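Local coordinates for Cwp19 (Clostridioides difficile, PDB 5OQ3), which probably cleaves cell-wall peptidoglycan, perhaps as an N-acetylmuramoyl-L-alanine amidase, and is represented here by its TIM-barrel glycoside hydrolase domain, at residues Pro162-Val167 and Gln206-Gly211; Gly211-Lys214 and Arg218-Asn221; Val244-Ile249 and Arg276-Gln281. One frame throughout, in Å; residues are numbered along the deposited sequence.

Contact 1 (Pro162-Val167 and Gln206-Gly211); sequences PGLPEV and QKYGKG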
loop_
_atom_site.group_PDB
_atom_site.type_symbol
_atom_site.label_atom_id
_atom_site.label_comp_id
_atom_site.label_asym_id
_atom_site.label_seq_id
_atom_site.Cartn_x
_atom_site.Cartn_y
_atom_site.Cartn_z
ATOM N N PRO A 162 10.148 -13.686 -0.182
ATOM C CA PRO A 162 9.270 -13.703 1.002
ATOM C C PRO A 162 9.426 -14.945 1.870
ATOM O O PRO A 162 8.957 -14.919 3.047
ATOM C CB PRO A 162 7.872 -13.594 0.388
ATOM C CG PRO A 162 8.067 -13.046 -0.996
ATOM C CD PRO A 162 9.390 -13.596 -1.436
ATOM N N GLY A 163 10.018 -16.011 1.334
ATOM C CA GLY A 163 10.173 -17.241 2.072
ATOM C C GLY A 163 11.375 -17.367 2.963
ATOM O O GLY A 163 11.466 -18.373 3.666
ATOM N N LEU A 164 12.260 -16.371 3.004
ATOM C CA LEU A 164 13.432 -16.455 3.854
ATOM C C LEU A 164 13.154 -15.800 5.176
ATOM O O LEU A 164 12.779 -14.601 5.228
ATOM C CB LEU A 164 14.637 -15.799 3.186
ATOM C CG LEU A 164 15.220 -16.579 1.990
ATOM C CD1 LEU A 164 16.248 -15.747 1.282
ATOM C CD2 LEU A 164 15.829 -17.898 2.453
ATOM N N PRO A 165 13.488 -16.504 6.269
ATOM C CA PRO A 165 13.316 -15.845 7.539
ATOM C C PRO A 165 14.158 -14.556 7.683
ATOM O O PRO A 165 13.703 -13.589 8.328
ATOM C CB PRO A 165 13.760 -16.913 8.551
ATOM C CG PRO A 165 13.641 -18.210 7.842
ATOM C CD PRO A 165 13.783 -17.957 6.396
ATOM N N GLU A 166 15.359 -14.520 7.114
ATOM C CA GLU A 166 16.164 -13.298 7.214
ATOM C C GLU A 166 15.524 -12.128 6.468
ATOM O O GLU A 166 15.732 -10.980 6.849
ATOM C CB GLU A 166 17.623 -13.513 6.692
ATOM C CG GLU A 166 18.463 -14.321 7.657
ATOM C CD GLU A 166 19.899 -14.522 7.216
ATOM O OE1 GLU A 166 20.321 -14.045 6.141
ATOM O OE2 GLU A 166 20.630 -15.165 7.992
ATOM N N VAL A 167 14.850 -12.413 5.365
ATOM C CA VAL A 167 14.187 -11.367 4.618
ATOM C C VAL A 167 13.037 -10.787 5.454
ATOM O O VAL A 167 12.939 -9.562 5.591
ATOM C CB VAL A 167 13.687 -11.857 3.256
ATOM C CG1 VAL A 167 12.638 -10.907 2.667
ATOM C CG2 VAL A 167 14.826 -12.016 2.261
ATOM N N GLN A 206 12.516 -25.929 -0.593
ATOM C CA GLN A 206 13.131 -27.187 -0.149
ATOM C C GLN A 206 13.691 -27.081 1.253
ATOM O O GLN A 206 13.622 -28.022 2.042
ATOM C CB GLN A 206 14.206 -27.626 -1.138
ATOM C CG GLN A 206 13.671 -28.133 -2.447
ATOM C CD GLN A 206 14.782 -28.572 -3.381
ATOM O OE1 GLN A 206 15.012 -27.945 -4.390
ATOM N NE2 GLN A 206 15.501 -29.631 -3.020
ATOM N N LYS A 207 14.272 -25.940 1.574
ATOM C CA LYS A 207 14.902 -25.771 2.879
ATOM C C LYS A 207 13.913 -25.529 3.997
ATOM O O LYS A 207 14.098 -26.023 5.108
ATOM C CB LYS A 207 15.899 -24.603 2.839
ATOM C CG LYS A 207 16.706 -24.467 4.124
ATOM C CD LYS A 207 17.937 -23.626 3.954
ATOM C CE LYS A 207 18.625 -23.411 5.292
ATOM N NZ LYS A 207 19.326 -24.648 5.691
ATOM N N TYR A 208 12.846 -24.779 3.724
ATOM C CA TYR A 208 11.931 -24.316 4.793
ATOM C C TYR A 208 10.510 -24.823 4.683
ATOM O O TYR A 208 9.772 -24.736 5.672
ATOM C CB TYR A 208 11.901 -22.784 4.827
ATOM C CG TYR A 208 13.226 -22.127 5.086
ATOM C CD1 TYR A 208 13.771 -22.120 6.334
ATOM C CD2 TYR A 208 13.986 -21.585 4.039
ATOM C CE1 TYR A 208 14.982 -21.531 6.597
ATOM C CE2 TYR A 208 15.202 -20.999 4.285
ATOM C CZ TYR A 208 15.704 -21.000 5.563
ATOM O OH TYR A 208 16.934 -20.461 5.784
ATOM N N GLY A 209 10.135 -25.419 3.575
ATOM C CA GLY A 209 8.721 -25.736 3.295
ATOM C C GLY A 209 8.104 -26.967 3.942
ATOM O O GLY A 209 6.896 -27.133 3.934
ATOM N N LYS A 210 8.931 -27.830 4.488
ATOM C CA LYS A 210 8.439 -29.026 5.195
ATOM C C LYS A 210 7.545 -29.917 4.346
ATOM O O LYS A 210 6.780 -30.714 4.858
ATOM C CB LYS A 210 7.685 -28.668 6.512
ATOM C CG LYS A 210 8.310 -27.740 7.545
ATOM C CD LYS A 210 9.302 -28.425 8.336
ATOM C CE LYS A 210 9.842 -27.586 9.466
ATOM N NZ LYS A 210 11.090 -28.280 9.892
ATOM N N GLY A 211 7.663 -29.803 3.019
ATOM C CA GLY A 211 6.869 -30.625 2.125
ATOM C C GLY A 211 5.426 -30.182 1.968
ATOM O O GLY A 211 4.623 -30.870 1.366
#
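Pro165 lays its CD over one face of the Tyr208 ring, a CH-pi contact in which this carbon stands 3.8 Å from the ring centroid and only 17° off the ring normal. The proline and the tyrosine approach from opposite directions, and CD sits toward the CZ side of the ring, 3.7 Å from Tyr208 CZ. CG of the same pyrrolidine extends the overlap to Tyr208 CE1, at 3.8 Å. The other face is covered from within its own segment: Lys207 CG lies 3.7 Å above the ring plane, so that the ring is held between a lysine methylene and a proline. The tyrosine torsions explain this placement. With chi1 at -60°, CG is opposite the carbonyl carbon and beside the backbone N, and chi2 of -75° turns a face of the ring to the proline.

Leu164 reaches the same ring with one branch, its CD2 lying 3.7 Å from Tyr208 CE2 as the two side chains cross at a slant. The backbone O of Gly163 comes near Tyr208 CD2, a looser packing contact. The example illustrates how one aromatic side chain can join a helix start to a neighbouring helix largely through apolar and CH-pi contacts.

Leu164 is the N-cap of helix 165-181, and Pro165 opens its first turn, whereas Tyr208 belongs to the short helix 202-208. The contact thus ties the start of helix 165-181, which follows the strand pair 151-154 and 157-160, to a helix inserted in the chain between barrel strand 186-189 and helix 214-236.

Contact 2 (Gly211-Lys214 and Arg218-Asn221); sequences GQNK and RREN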
loop_
_atom_site.group_PDB
_atom_site.type_symbol
_atom_site.label_atom_id
_atom_site.label_comp_id
_atom_site.label_asym_id
_atom_site.label_seq_id
_atom_site.Cartn_x
_atom_site.Cartn_y
_atom_site.Cartn_z
ATOM N N GLY A 211 7.663 -29.803 3.019
ATOM C CA GLY A 211 6.869 -30.625 2.125
ATOM C C GLY A 211 5.426 -30.182 1.968
ATOM O O GLY A 211 4.623 -30.870 1.366
ATOM N N GLN A 212 5.092 -29.037 2.549
ATOM C CA GLN A 212 3.732 -28.451 2.461
ATOM C C GLN A 212 3.411 -28.109 1.025
ATOM O O GLN A 212 4.303 -27.803 0.256
ATOM C CB GLN A 212 3.673 -27.181 3.355
ATOM C CG GLN A 212 2.323 -26.507 3.417
ATOM C CD GLN A 212 2.265 -25.392 4.407
ATOM O OE1 GLN A 212 3.300 -24.741 4.719
ATOM N NE2 GLN A 212 1.055 -25.113 4.914
ATOM N N ASN A 213 2.120 -28.122 0.679
ATOM C CA ASN A 213 1.676 -27.565 -0.586
ATOM C C ASN A 213 2.371 -26.220 -0.771
ATOM O O ASN A 213 2.315 -25.334 0.090
ATOM C CB ASN A 213 0.162 -27.377 -0.514
ATOM C CG ASN A 213 -0.402 -26.734 -1.733
ATOM O OD1 ASN A 213 -0.336 -25.518 -1.885
ATOM N ND2 ASN A 213 -0.891 -27.529 -2.635
ATOM N N LYS A 214 3.019 -26.055 -1.914
ATOM C CA LYS A 214 3.884 -24.919 -2.083
ATOM C C LYS A 214 3.138 -23.589 -2.098
ATOM O O LYS A 214 3.615 -22.595 -1.557
ATOM C CB LYS A 214 4.739 -25.040 -3.345
ATOM C CG LYS A 214 5.775 -23.912 -3.495
ATOM C CD LYS A 214 6.875 -24.198 -4.518
ATOM C CE LYS A 214 6.383 -24.187 -5.922
ATOM N NZ LYS A 214 7.523 -24.671 -6.786
ATOM N N ARG A 218 3.611 -20.402 0.354
ATOM C CA ARG A 218 3.837 -19.027 -0.079
ATOM C C ARG A 218 2.820 -18.079 0.578
ATOM O O ARG A 218 3.204 -16.993 1.046
ATOM C CB ARG A 218 3.713 -18.909 -1.612
ATOM C CG ARG A 218 4.899 -19.528 -2.355
ATOM C CD ARG A 218 4.734 -19.353 -3.811
ATOM N NE ARG A 218 5.919 -19.810 -4.541
ATOM C CZ ARG A 218 5.924 -20.114 -5.823
ATOM N NH1 ARG A 218 4.810 -20.065 -6.525
ATOM N NH2 ARG A 218 7.065 -20.493 -6.381
ATOM N N ARG A 219 1.543 -18.466 0.639
ATOM C CA ARG A 219 0.568 -17.652 1.358
ATOM C C ARG A 219 0.953 -17.446 2.826
ATOM O O ARG A 219 0.847 -16.322 3.355
ATOM C CB ARG A 219 -0.875 -18.189 1.186
ATOM C CG ARG A 219 -1.521 -17.883 -0.162
ATOM C CD ARG A 219 -2.913 -18.528 -0.284
ATOM N NE ARG A 219 -2.888 -19.953 -0.573
ATOM C CZ ARG A 219 -2.799 -20.476 -1.788
ATOM N NH1 ARG A 219 -2.804 -21.785 -1.926
ATOM N NH2 ARG A 219 -2.716 -19.678 -2.847
ATOM N N GLU A 220 1.425 -18.519 3.448
ATOM C CA GLU A 220 1.838 -18.419 4.828
ATOM C C GLU A 220 3.082 -17.551 5.023
ATOM O O GLU A 220 3.211 -16.901 6.043
ATOM C CB GLU A 220 2.002 -19.783 5.458
ATOM C CG GLU A 220 2.245 -19.718 6.970
ATOM C CD GLU A 220 1.133 -19.146 7.850
ATOM O OE1 GLU A 220 1.402 -18.820 9.027
ATOM O OE2 GLU A 220 0.022 -18.999 7.426
ATOM N N ASN A 221 3.990 -17.541 4.067
ATOM C CA ASN A 221 5.131 -16.662 4.141
ATOM C C ASN A 221 4.713 -15.198 4.273
ATOM O O ASN A 221 5.291 -14.413 5.007
ATOM C CB ASN A 221 6.035 -16.819 2.896
ATOM C CG ASN A 221 6.742 -18.147 2.844
ATOM O OD1 ASN A 221 7.027 -18.765 3.859
ATOM N ND2 ASN A 221 7.098 -18.569 1.642
#
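Lys214 overlaps the guanidinium of Arg218 with its CE methylene, which lies over one face, 3.8 Å above the plane and displaced toward the rim at NH2. The two side chains run alongside each other and point the same way. Lys214 starts with CG opposite the backbone N (chi1 -174°) and then bends at chi3; Arg218, extended from CG to NE, carries its guanidinium far enough for one face to lie against the lysine's CE. This brings two like charges close, Lys214 NZ lying 4.2 Å from Arg218 NH2. The arginine charge has an opposite partner, however: NH2 forms a salt bridge with Asp201, which probably eases the proximity of the lysine.

The backbone pairs the same two residues. Arg218 N donates to Lys214 O over 2.9 Å, with an N-H...O angle of 157°, and the donor is tilted from the carbonyl plane. Arg218 CG also packs on that oxygen, at 3.4 Å from Lys214 O. This is the i to i+4 bond in the first turn of helix 214-236, one of the helices that surround the TIM barrel. Asn213 occupies the N-cap position just before it, and its OD1 accepts a hydrogen bond from the backbone N of Asn216, the classical side-chain N-cap.

Asn213 OD1 also lies 4.5 Å from NH1 of Arg219, a distant approach. The polar end of Arg219 is positioned by others: NH1 bonds to OD1 of Asn216, NH2 bonds to the carbonyl O of Tyr268, and the guanidinium makes a cation-pi contact with the Tyr268 ring. Ahead of the cap, the carbonyl O of Gln212 is hydrogen-bonded to the hydroxyl of Tyr205 in helix 202-208.

Contact 3 (Val244-Ile249 and Arg276-Gln281); sequences VSPAGI and RAWIKQ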
loop_
_atom_site.group_PDB
_atom_site.type_symbol
_atom_site.label_atom_id
_atom_site.label_comp_id
_atom_site.label_asym_id
_atom_site.label_seq_id
_atom_site.Cartn_x
_atom_site.Cartn_y
_atom_site.Cartn_z
ATOM N N VAL A 244 -3.191 -3.039 5.543
ATOM C CA VAL A 244 -2.766 -3.467 4.229
ATOM C C VAL A 244 -3.889 -3.198 3.258
ATOM O O VAL A 244 -5.067 -3.404 3.552
ATOM C CB VAL A 244 -2.421 -5.008 4.242
ATOM C CG1 VAL A 244 -2.000 -5.500 2.878
ATOM C CG2 VAL A 244 -1.377 -5.306 5.289
ATOM N N SER A 245 -3.466 -2.792 2.056
ATOM C CA SER A 245 -4.362 -2.571 0.948
ATOM C C SER A 245 -4.098 -3.586 -0.168
ATOM O O SER A 245 -3.222 -3.364 -1.017
ATOM C CB SER A 245 -4.209 -1.152 0.403
ATOM O OG SER A 245 -5.059 -0.861 -0.672
ATOM N N PRO A 246 -4.837 -4.719 -0.178
ATOM C CA PRO A 246 -4.702 -5.720 -1.227
ATOM C C PRO A 246 -5.556 -5.378 -2.434
ATOM O O PRO A 246 -6.427 -4.483 -2.412
ATOM C CB PRO A 246 -5.181 -6.978 -0.532
ATOM C CG PRO A 246 -6.330 -6.455 0.285
ATOM C CD PRO A 246 -5.891 -5.081 0.784
ATOM N N ALA A 247 -5.310 -6.144 -3.479
ATOM C CA ALA A 247 -6.176 -6.070 -4.648
ATOM C C ALA A 247 -7.641 -6.411 -4.241
ATOM O O ALA A 247 -7.913 -7.073 -3.228
ATOM C CB ALA A 247 -5.686 -7.030 -5.704
ATOM N N GLY A 248 -8.565 -5.956 -5.069
ATOM C CA GLY A 248 -9.971 -5.952 -4.719
ATOM C C GLY A 248 -10.731 -7.274 -4.783
ATOM O O GLY A 248 -11.847 -7.365 -4.246
ATOM N N ILE A 249 -10.153 -8.272 -5.449
ATOM C CA ILE A 249 -10.716 -9.612 -5.485
ATOM C C ILE A 249 -9.733 -10.563 -4.755
ATOM O O ILE A 249 -8.539 -10.634 -5.078
ATOM C CB ILE A 249 -10.984 -10.099 -6.924
ATOM C CG1 ILE A 249 -12.117 -9.274 -7.549
ATOM C CG2 ILE A 249 -11.321 -11.591 -6.947
ATOM C CD1 ILE A 249 -12.249 -9.457 -9.038
ATOM N N ARG A 276 -8.355 -13.066 3.425
ATOM C CA ARG A 276 -9.256 -13.672 4.409
ATOM C C ARG A 276 -8.499 -14.189 5.605
ATOM O O ARG A 276 -8.962 -14.028 6.733
ATOM C CB ARG A 276 -10.097 -14.761 3.751
ATOM C CG ARG A 276 -10.917 -15.518 4.777
ATOM C CD ARG A 276 -11.845 -16.546 4.148
ATOM N NE ARG A 276 -12.917 -15.880 3.439
ATOM C CZ ARG A 276 -13.810 -16.500 2.680
ATOM N NH1 ARG A 276 -13.763 -17.818 2.524
ATOM N NH2 ARG A 276 -14.776 -15.826 2.094
ATOM N N ALA A 277 -7.382 -14.872 5.393
ATOM C CA ALA A 277 -6.591 -15.354 6.521
ATOM C C ALA A 277 -6.114 -14.210 7.372
ATOM O O ALA A 277 -6.054 -14.325 8.614
ATOM C CB ALA A 277 -5.387 -16.172 5.977
ATOM N N TRP A 278 -5.686 -13.114 6.779
ATOM C CA TRP A 278 -5.199 -11.985 7.536
ATOM C C TRP A 278 -6.287 -11.488 8.470
ATOM O O TRP A 278 -6.028 -11.125 9.619
ATOM C CB TRP A 278 -4.772 -10.840 6.632
ATOM C CG TRP A 278 -3.827 -11.156 5.545
ATOM C CD1 TRP A 278 -3.008 -12.238 5.408
ATOM C CD2 TRP A 278 -3.577 -10.314 4.424
ATOM N NE1 TRP A 278 -2.315 -12.165 4.243
ATOM C CE2 TRP A 278 -2.624 -10.968 3.628
ATOM C CE3 TRP A 278 -4.071 -9.055 4.012
ATOM C CZ2 TRP A 278 -2.192 -10.434 2.416
ATOM C CZ3 TRP A 278 -3.634 -8.536 2.839
ATOM C CH2 TRP A 278 -2.680 -9.187 2.061
ATOM N N ILE A 279 -7.489 -11.401 7.967
ATOM C CA ILE A 279 -8.631 -10.928 8.732
ATOM C C ILE A 279 -8.984 -11.909 9.826
ATOM O O ILE A 279 -9.117 -11.523 11.003
ATOM C CB ILE A 279 -9.834 -10.634 7.795
ATOM C CG1 ILE A 279 -9.527 -9.467 6.863
ATOM C CG2 ILE A 279 -11.119 -10.389 8.590
ATOM C CD1 ILE A 279 -10.458 -9.346 5.699
ATOM N N LYS A 280 -9.085 -13.176 9.496
ATOM C CA LYS A 280 -9.537 -14.155 10.463
ATOM C C LYS A 280 -8.556 -14.359 11.578
ATOM O O LYS A 280 -8.951 -14.619 12.700
ATOM C CB LYS A 280 -9.924 -15.439 9.740
ATOM C CG LYS A 280 -11.077 -15.216 8.722
ATOM C CD LYS A 280 -12.477 -15.176 9.311
ATOM C CE LYS A 280 -12.930 -13.851 9.884
ATOM N NZ LYS A 280 -13.971 -14.115 10.936
ATOM N N GLN A 281 -7.264 -14.276 11.283
ATOM C CA GLN A 281 -6.196 -14.423 12.293
ATOM C C GLN A 281 -5.797 -13.099 12.970
ATOM O O GLN A 281 -4.966 -13.084 13.880
ATOM C CB GLN A 281 -4.976 -15.084 11.687
ATOM C CG GLN A 281 -5.244 -16.506 11.256
ATOM C CD GLN A 281 -4.040 -17.136 10.582
ATOM O OE1 GLN A 281 -2.904 -17.000 11.060
ATOM N NE2 GLN A 281 -4.282 -17.821 9.437
#
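With chi1 of -52° and chi2 of -18°, Trp278 extends its six-membered ring to Val244, whose chi1 of 179° places CG1 opposite the backbone N and in reach of the indole. The two side chains cross at about a right angle. CG1 of Val244 meets the far corner of the indole, 3.4 Å from Trp278 CZ3 and 3.8 Å from Trp278 CH2, a close fit for carbon on carbon. Two residues on, Pro246 adds its CB to the same corner, 4.0 Å from Trp278 CZ3. Both approaches are oblique to the ring plane.

CB of Ser245, between them, points away from the helix; its OG is hydrogen-bonded to the carbonyl O of Val288 and to NE2 of Gln290. The indole is further enclosed by Val222 and Leu226 of helix 214-236 and by the Phe193 ring, and its NE1 makes a weak hydrogen bond to OD1 of Asn223.

Val244 ends barrel strand 241-244, and Trp278 belongs to helix 275-280, which precedes strand 286-287 in the chain. Packing of a strand-end side chain such as Val244, with the proline that follows it, against a surrounding helix is typical of the layer between barrel and helices in a TIM barrel.

How the contacts relate
The three contacts follow one another along the chain. Contacts 1 and 2 share Gly211, where the link between helices 202-208 and 214-236 passes from one to the other. Their centres are 9 Å apart, and they touch where Gly163 CA meets Asn221 ND2 at 3.4 Å. Contact 3 lies deeper in the domain, its centre about 22 Å from that of contact 1 and about 17 Å from that of contact 2. Helix 214-236 connects the regions: its first turns carry contact 2, while its later turns pack on contact 3. This helix thus runs from contact 2, at the periphery, to the packing beside the barrel, while contact 1 touches it at Asn221.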